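Deoxycytidylate deaminase (Cyanophage S-TIM5, PDB 4P9E) probably catalyses the zinc-dependent hydrolytic deamination of dCMP to dUMP. Local coordinates at residues A[102-116]-A[124-138]. Residues are numbered along the deposited sequence; the frame is centred on the assembly and turned at random.
Sequences SKMIAQAGVKKVYYR and GIDVLQQLGVEVEKM
Val113 sits between Glu134 and Glu136, its N giving to Glu134 O and its O taking Glu136 N. Lys111 O takes Glu134 N, Tyr115 N reaches Glu136 O, and Tyr115 O receives Met138 N at 3.0 Å, which completes a five-bond parallel ladder between strands 112-115 and 134-137. The other backbone edge of 112-115 bonds to strand 90-93; with helix 123-130 between them, the two strands form a beta-alpha-beta crossover at the edge of the chain's mixed sheet.

On one face the extended Lys112 side chain lays CE over the rim of the Tyr114 ring and brings NZ into a salt bridge with Glu136 OE1, 2.7 Å away; NZ also bonds weakly to Tyr114 OH. On the other face Tyr115 CG lies between backbone N and carbonyl carbon (chi1 69°), laying one ring face against Lys137 CB, a CH-pi contact, with Val135 CG1 at the ring edge.

Arg116 NH2 donates to Met138 OXT at 2.7 Å and 165°, while NE bonds weakly to both Met138 O and OXT. Glu10 and Glu17 of helix 6-20 also pair with this guanidinium.

The helices pack on the Val113 face, where Val113 CG2 meets Leu128 CD2 and Val133 CG1. Leu128 CD2 also touches Ile105 CG2 at 3.8 Å, and Ser102 OG is satisfied by Cys98 O. Ladder and salt bridge together hold the last residue, while apolar packing backs the helix whose Ile105 lies near the zinc site.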
loop_
_atom_site.group_PDB
_atom_site.type_symbol
_atom_site.label_atom_id
_atom_site.label_comp_id
_atom_site.label_asym_id
_atom_site.label_seq_id
_atom_site.Cartn_x
_atom_site.Cartn_y
_atom_site.Cartn_z
ATOM N N SER A 102 -9.604 -9.710 22.230
ATOM C CA SER A 102 -8.250 -10.111 22.594
ATOM C C SER A 102 -7.569 -11.113 21.648
ATOM O O SER A 102 -6.415 -10.915 21.289
ATOM C CB SER A 102 -8.235 -10.636 24.023
ATOM O OG SER A 102 -8.547 -9.588 24.919
ATOM N N LYS A 103 -8.277 -12.169 21.246
ATOM C CA LYS A 103 -7.758 -13.153 20.295
ATOM C C LYS A 103 -7.267 -12.479 19.033
ATOM O O LYS A 103 -6.254 -12.873 18.445
ATOM C CB LYS A 103 -8.860 -14.100 19.818
ATOM C CG LYS A 103 -9.578 -14.919 20.839
ATOM C CD LYS A 103 -10.649 -15.806 20.162
ATOM C CE LYS A 103 -11.653 -15.012 19.344
ATOM N NZ LYS A 103 -12.919 -15.768 19.144
ATOM N N MET A 104 -8.040 -11.493 18.589
ATOM C CA MET A 104 -7.839 -10.898 17.280
ATOM C C MET A 104 -6.726 -9.876 17.322
ATOM O O MET A 104 -5.879 -9.812 16.421
ATOM C CB MET A 104 -9.133 -10.272 16.782
ATOM C CG MET A 104 -10.227 -11.296 16.526
ATOM S SD MET A 104 -11.504 -10.682 15.411
ATOM C CE MET A 104 -12.568 -9.823 16.556
ATOM N N ILE A 105 -6.743 -9.089 18.387
ATOM C CA ILE A 105 -5.688 -8.149 18.687
ATOM C C ILE A 105 -4.326 -8.857 18.715
ATOM O O ILE A 105 -3.356 -8.370 18.130
ATOM C CB ILE A 105 -5.989 -7.452 20.021
ATOM C CG1 ILE A 105 -7.273 -6.642 19.897
ATOM C CG2 ILE A 105 -4.856 -6.559 20.459
ATOM C CD1 ILE A 105 -7.879 -6.259 21.220
ATOM N N ALA A 106 -4.250 -10.014 19.369
ATOM C CA ALA A 106 -2.970 -10.725 19.472
ATOM C C ALA A 106 -2.521 -11.280 18.129
ATOM O O ALA A 106 -1.348 -11.180 17.747
ATOM C CB ALA A 106 -3.057 -11.834 20.481
ATOM N N GLN A 107 -3.464 -11.880 17.420
ATOM C CA GLN A 107 -3.191 -12.439 16.116
ATOM C C GLN A 107 -2.856 -11.342 15.092
ATOM O O GLN A 107 -2.183 -11.595 14.090
ATOM C CB GLN A 107 -4.385 -13.271 15.660
ATOM C CG GLN A 107 -4.069 -14.255 14.558
ATOM C CD GLN A 107 -3.257 -15.448 15.031
ATOM O OE1 GLN A 107 -2.089 -15.317 15.385
ATOM N NE2 GLN A 107 -3.873 -16.624 15.021
ATOM N N ALA A 108 -3.303 -10.117 15.360
ATOM C CA ALA A 108 -3.079 -8.995 14.452
ATOM C C ALA A 108 -1.682 -8.396 14.576
ATOM O O ALA A 108 -1.284 -7.554 13.778
ATOM C CB ALA A 108 -4.133 -7.925 14.676
ATOM N N GLY A 109 -0.945 -8.834 15.585
ATOM C CA GLY A 109 0.383 -8.315 15.839
ATOM C C GLY A 109 0.358 -6.971 16.534
ATOM O O GLY A 109 1.312 -6.196 16.434
ATOM N N VAL A 110 -0.744 -6.674 17.212
ATOM C CA VAL A 110 -0.817 -5.472 18.026
ATOM C C VAL A 110 0.227 -5.601 19.130
ATOM O O VAL A 110 0.271 -6.588 19.846
ATOM C CB VAL A 110 -2.224 -5.253 18.579
ATOM C CG1 VAL A 110 -2.241 -4.203 19.665
ATOM C CG2 VAL A 110 -3.154 -4.849 17.448
ATOM N N LYS A 111 1.097 -4.607 19.220
ATOM C CA LYS A 111 2.249 -4.650 20.097
ATOM C C LYS A 111 1.818 -4.501 21.561
ATOM O O LYS A 111 2.228 -5.268 22.436
ATOM C CB LYS A 111 3.199 -3.525 19.689
ATOM C CG LYS A 111 4.444 -3.395 20.527
ATOM C CD LYS A 111 5.394 -2.375 19.914
ATOM C CE LYS A 111 4.711 -1.021 19.700
ATOM N NZ LYS A 111 5.559 -0.052 18.923
ATOM N N LYS A 112 0.970 -3.510 21.813
ATOM C CA LYS A 112 0.536 -3.214 23.158
ATOM C C LYS A 112 -0.866 -2.600 23.164
ATOM O O LYS A 112 -1.246 -1.889 22.243
ATOM C CB LYS A 112 1.547 -2.270 23.812
ATOM C CG LYS A 112 1.122 -1.700 25.143
ATOM C CD LYS A 112 2.129 -0.683 25.597
ATOM C CE LYS A 112 1.999 -0.362 27.076
ATOM N NZ LYS A 112 2.952 0.720 27.393
ATOM N N VAL A 113 -1.627 -2.893 24.209
ATOM C CA VAL A 113 -2.916 -2.256 24.449
ATOM C C VAL A 113 -2.903 -1.348 25.708
ATOM O O VAL A 113 -2.537 -1.787 26.793
ATOM C CB VAL A 113 -4.054 -3.312 24.584
ATOM C CG1 VAL A 113 -5.390 -2.634 24.889
ATOM C CG2 VAL A 113 -4.161 -4.173 23.324
ATOM N N TYR A 114 -3.287 -0.085 25.540
ATOM C CA TYR A 114 -3.535 0.837 26.646
ATOM C C TYR A 114 -5.046 0.939 26.885
ATOM O O TYR A 114 -5.805 1.196 25.948
ATOM C CB TYR A 114 -3.018 2.240 26.315
ATOM C CG TYR A 114 -1.537 2.374 26.058
ATOM C CD1 TYR A 114 -0.684 2.838 27.041
ATOM C CD2 TYR A 114 -0.991 2.077 24.808
ATOM C CE1 TYR A 114 0.685 2.977 26.800
ATOM C CE2 TYR A 114 0.377 2.209 24.558
ATOM C CZ TYR A 114 1.203 2.662 25.557
ATOM O OH TYR A 114 2.550 2.795 25.321
ATOM N N TYR A 115 -5.488 0.740 28.122
ATOM C CA TYR A 115 -6.903 0.959 28.467
ATOM C C TYR A 115 -7.106 1.883 29.661
ATOM O O TYR A 115 -6.232 2.007 30.530
ATOM C CB TYR A 115 -7.633 -0.351 28.716
ATOM C CG TYR A 115 -7.196 -1.063 29.968
ATOM C CD1 TYR A 115 -7.885 -0.891 31.160
ATOM C CD2 TYR A 115 -6.103 -1.923 29.961
ATOM C CE1 TYR A 115 -7.504 -1.546 32.309
ATOM C CE2 TYR A 115 -5.707 -2.574 31.110
ATOM C CZ TYR A 115 -6.414 -2.386 32.286
ATOM O OH TYR A 115 -6.029 -3.035 33.445
ATOM N N ARG A 116 -8.206 2.626 29.657
ATOM C CA ARG A 116 -8.555 3.448 30.807
ATOM C C ARG A 116 -9.367 2.719 31.864
ATOM O O ARG A 116 -9.155 2.910 33.050
ATOM C CB ARG A 116 -9.289 4.711 30.379
ATOM C CG ARG A 116 -9.448 5.716 31.494
ATOM C CD ARG A 116 -9.149 7.114 31.021
ATOM N NE ARG A 116 -7.766 7.491 31.262
ATOM C CZ ARG A 116 -7.195 8.571 30.752
ATOM N NH1 ARG A 116 -7.889 9.380 29.973
ATOM N NH2 ARG A 116 -5.931 8.842 31.021
ATOM N N GLY A 124 -9.687 -11.205 29.057
ATOM C CA GLY A 124 -9.089 -10.673 27.851
ATOM C C GLY A 124 -7.671 -10.248 28.156
ATOM O O GLY A 124 -6.740 -10.533 27.413
ATOM N N ILE A 125 -7.522 -9.589 29.295
ATOM C CA ILE A 125 -6.258 -9.030 29.733
ATOM C C ILE A 125 -5.133 -10.053 29.926
ATOM O O ILE A 125 -4.014 -9.843 29.465
ATOM C CB ILE A 125 -6.459 -8.256 31.040
ATOM C CG1 ILE A 125 -7.498 -7.163 30.832
ATOM C CG2 ILE A 125 -5.144 -7.673 31.528
ATOM C CD1 ILE A 125 -7.075 -6.156 29.805
ATOM N N ASP A 126 -5.413 -11.153 30.616
ATOM C CA ASP A 126 -4.349 -12.113 30.885
ATOM C C ASP A 126 -3.996 -12.898 29.620
ATOM O O ASP A 126 -2.838 -13.268 29.398
ATOM C CB ASP A 126 -4.680 -13.026 32.078
ATOM C CG ASP A 126 -5.658 -14.127 31.725
ATOM O OD1 ASP A 126 -6.560 -13.858 30.907
ATOM O OD2 ASP A 126 -5.527 -15.258 32.261
ATOM N N VAL A 127 -4.985 -13.114 28.764
ATOM C CA VAL A 127 -4.702 -13.778 27.509
ATOM C C VAL A 127 -3.814 -12.939 26.601
ATOM O O VAL A 127 -2.863 -13.455 26.014
ATOM C CB VAL A 127 -5.977 -14.229 26.806
ATOM C CG1 VAL A 127 -5.847 -14.068 25.302
ATOM C CG2 VAL A 127 -6.247 -15.683 27.174
ATOM N N LEU A 128 -4.105 -11.648 26.504
ATOM C CA LEU A 128 -3.243 -10.747 25.759
ATOM C C LEU A 128 -1.799 -10.893 26.250
ATOM O O LEU A 128 -0.849 -10.856 25.461
ATOM C CB LEU A 128 -3.713 -9.296 25.913
ATOM C CG LEU A 128 -4.981 -8.803 25.203
ATOM C CD1 LEU A 128 -5.545 -7.598 25.913
ATOM C CD2 LEU A 128 -4.719 -8.434 23.756
ATOM N N GLN A 129 -1.640 -11.088 27.554
ATOM C CA GLN A 129 -0.305 -11.143 28.130
ATOM C C GLN A 129 0.350 -12.486 27.888
ATOM O O GLN A 129 1.545 -12.560 27.571
ATOM C CB GLN A 129 -0.334 -10.766 29.606
ATOM C CG GLN A 129 -0.394 -9.252 29.784
ATOM C CD GLN A 129 -0.263 -8.796 31.225
ATOM O OE1 GLN A 129 0.507 -7.877 31.526
ATOM N NE2 GLN A 129 -1.026 -9.419 32.122
ATOM N N GLN A 130 -0.451 -13.539 28.014
ATOM C CA GLN A 130 -0.032 -14.883 27.635
ATOM C C GLN A 130 0.531 -14.860 26.231
ATOM O O GLN A 130 1.588 -15.436 25.963
ATOM C CB GLN A 130 -1.219 -15.845 27.653
ATOM C CG GLN A 130 -1.709 -16.265 29.026
ATOM C CD GLN A 130 -2.810 -17.314 28.926
ATOM O OE1 GLN A 130 -2.803 -18.150 28.018
ATOM N NE2 GLN A 130 -3.771 -17.262 29.850
ATOM N N LEU A 131 -0.181 -14.162 25.344
ATOM C CA LEU A 131 0.130 -14.145 23.914
ATOM C C LEU A 131 1.177 -13.115 23.497
ATOM O O LEU A 131 1.466 -12.978 22.310
ATOM C CB LEU A 131 -1.152 -13.964 23.096
ATOM C CG LEU A 131 -2.106 -15.156 23.172
ATOM C CD1 LEU A 131 -3.402 -14.892 22.430
ATOM C CD2 LEU A 131 -1.423 -16.399 22.637
ATOM N N GLY A 132 1.744 -12.391 24.458
ATOM C CA GLY A 132 2.872 -11.523 24.162
ATOM C C GLY A 132 2.536 -10.092 23.805
ATOM O O GLY A 132 3.412 -9.319 23.431
ATOM N N VAL A 133 1.263 -9.738 23.920
ATOM C CA VAL A 133 0.850 -8.357 23.808
ATOM C C VAL A 133 1.086 -7.699 25.164
ATOM O O VAL A 133 0.722 -8.253 26.190
ATOM C CB VAL A 133 -0.657 -8.251 23.432
ATOM C CG1 VAL A 133 -1.051 -6.823 23.165
ATOM C CG2 VAL A 133 -0.970 -9.115 22.225
ATOM N N GLU A 134 1.705 -6.528 25.166
ATOM C CA GLU A 134 1.847 -5.743 26.381
ATOM C C GLU A 134 0.559 -5.010 26.726
ATOM O O GLU A 134 -0.252 -4.701 25.845
ATOM C CB GLU A 134 3.007 -4.766 26.251
ATOM C CG GLU A 134 4.289 -5.472 25.855
ATOM C CD GLU A 134 4.742 -6.547 26.856
ATOM O OE1 GLU A 134 5.411 -7.512 26.421
ATOM O OE2 GLU A 134 4.444 -6.426 28.071
ATOM N N VAL A 135 0.374 -4.754 28.021
ATOM C CA VAL A 135 -0.836 -4.121 28.544
ATOM C C VAL A 135 -0.512 -3.069 29.596
ATOM O O VAL A 135 0.307 -3.309 30.463
ATOM C CB VAL A 135 -1.773 -5.155 29.200
ATOM C CG1 VAL A 135 -3.073 -4.492 29.623
ATOM C CG2 VAL A 135 -2.045 -6.326 28.254
ATOM N N GLU A 136 -1.160 -1.910 29.514
ATOM C CA GLU A 136 -0.998 -0.849 30.504
ATOM C C GLU A 136 -2.292 -0.052 30.743
ATOM O O GLU A 136 -2.906 0.443 29.812
ATOM C CB GLU A 136 0.148 0.102 30.116
ATOM C CG GLU A 136 0.373 1.270 31.084
ATOM C CD GLU A 136 1.406 2.287 30.592
ATOM O OE1 GLU A 136 2.135 1.988 29.624
ATOM O OE2 GLU A 136 1.490 3.397 31.175
ATOM N N LYS A 137 -2.684 0.065 32.007
ATOM C CA LYS A 137 -3.823 0.869 32.422
ATOM C C LYS A 137 -3.377 2.315 32.689
ATOM O O LYS A 137 -2.327 2.532 33.266
ATOM C CB LYS A 137 -4.456 0.203 33.652
ATOM C CG LYS A 137 -5.244 1.086 34.587
ATOM C CD LYS A 137 -6.632 1.390 34.091
ATOM C CE LYS A 137 -7.562 1.598 35.271
ATOM N NZ LYS A 137 -7.871 0.292 35.922
ATOM N N MET A 138 -4.163 3.298 32.244
ATOM C CA MET A 138 -3.753 4.703 32.340
ATOM C C MET A 138 -4.897 5.674 32.592
ATOM O O MET A 138 -5.991 5.270 32.977
ATOM C CB MET A 138 -3.015 5.129 31.078
ATOM C CG MET A 138 -3.834 5.011 29.808
ATOM S SD MET A 138 -3.072 5.837 28.403
ATOM C CE MET A 138 -3.222 7.539 28.899
ATOM O OXT MET A 138 -4.748 6.884 32.415
#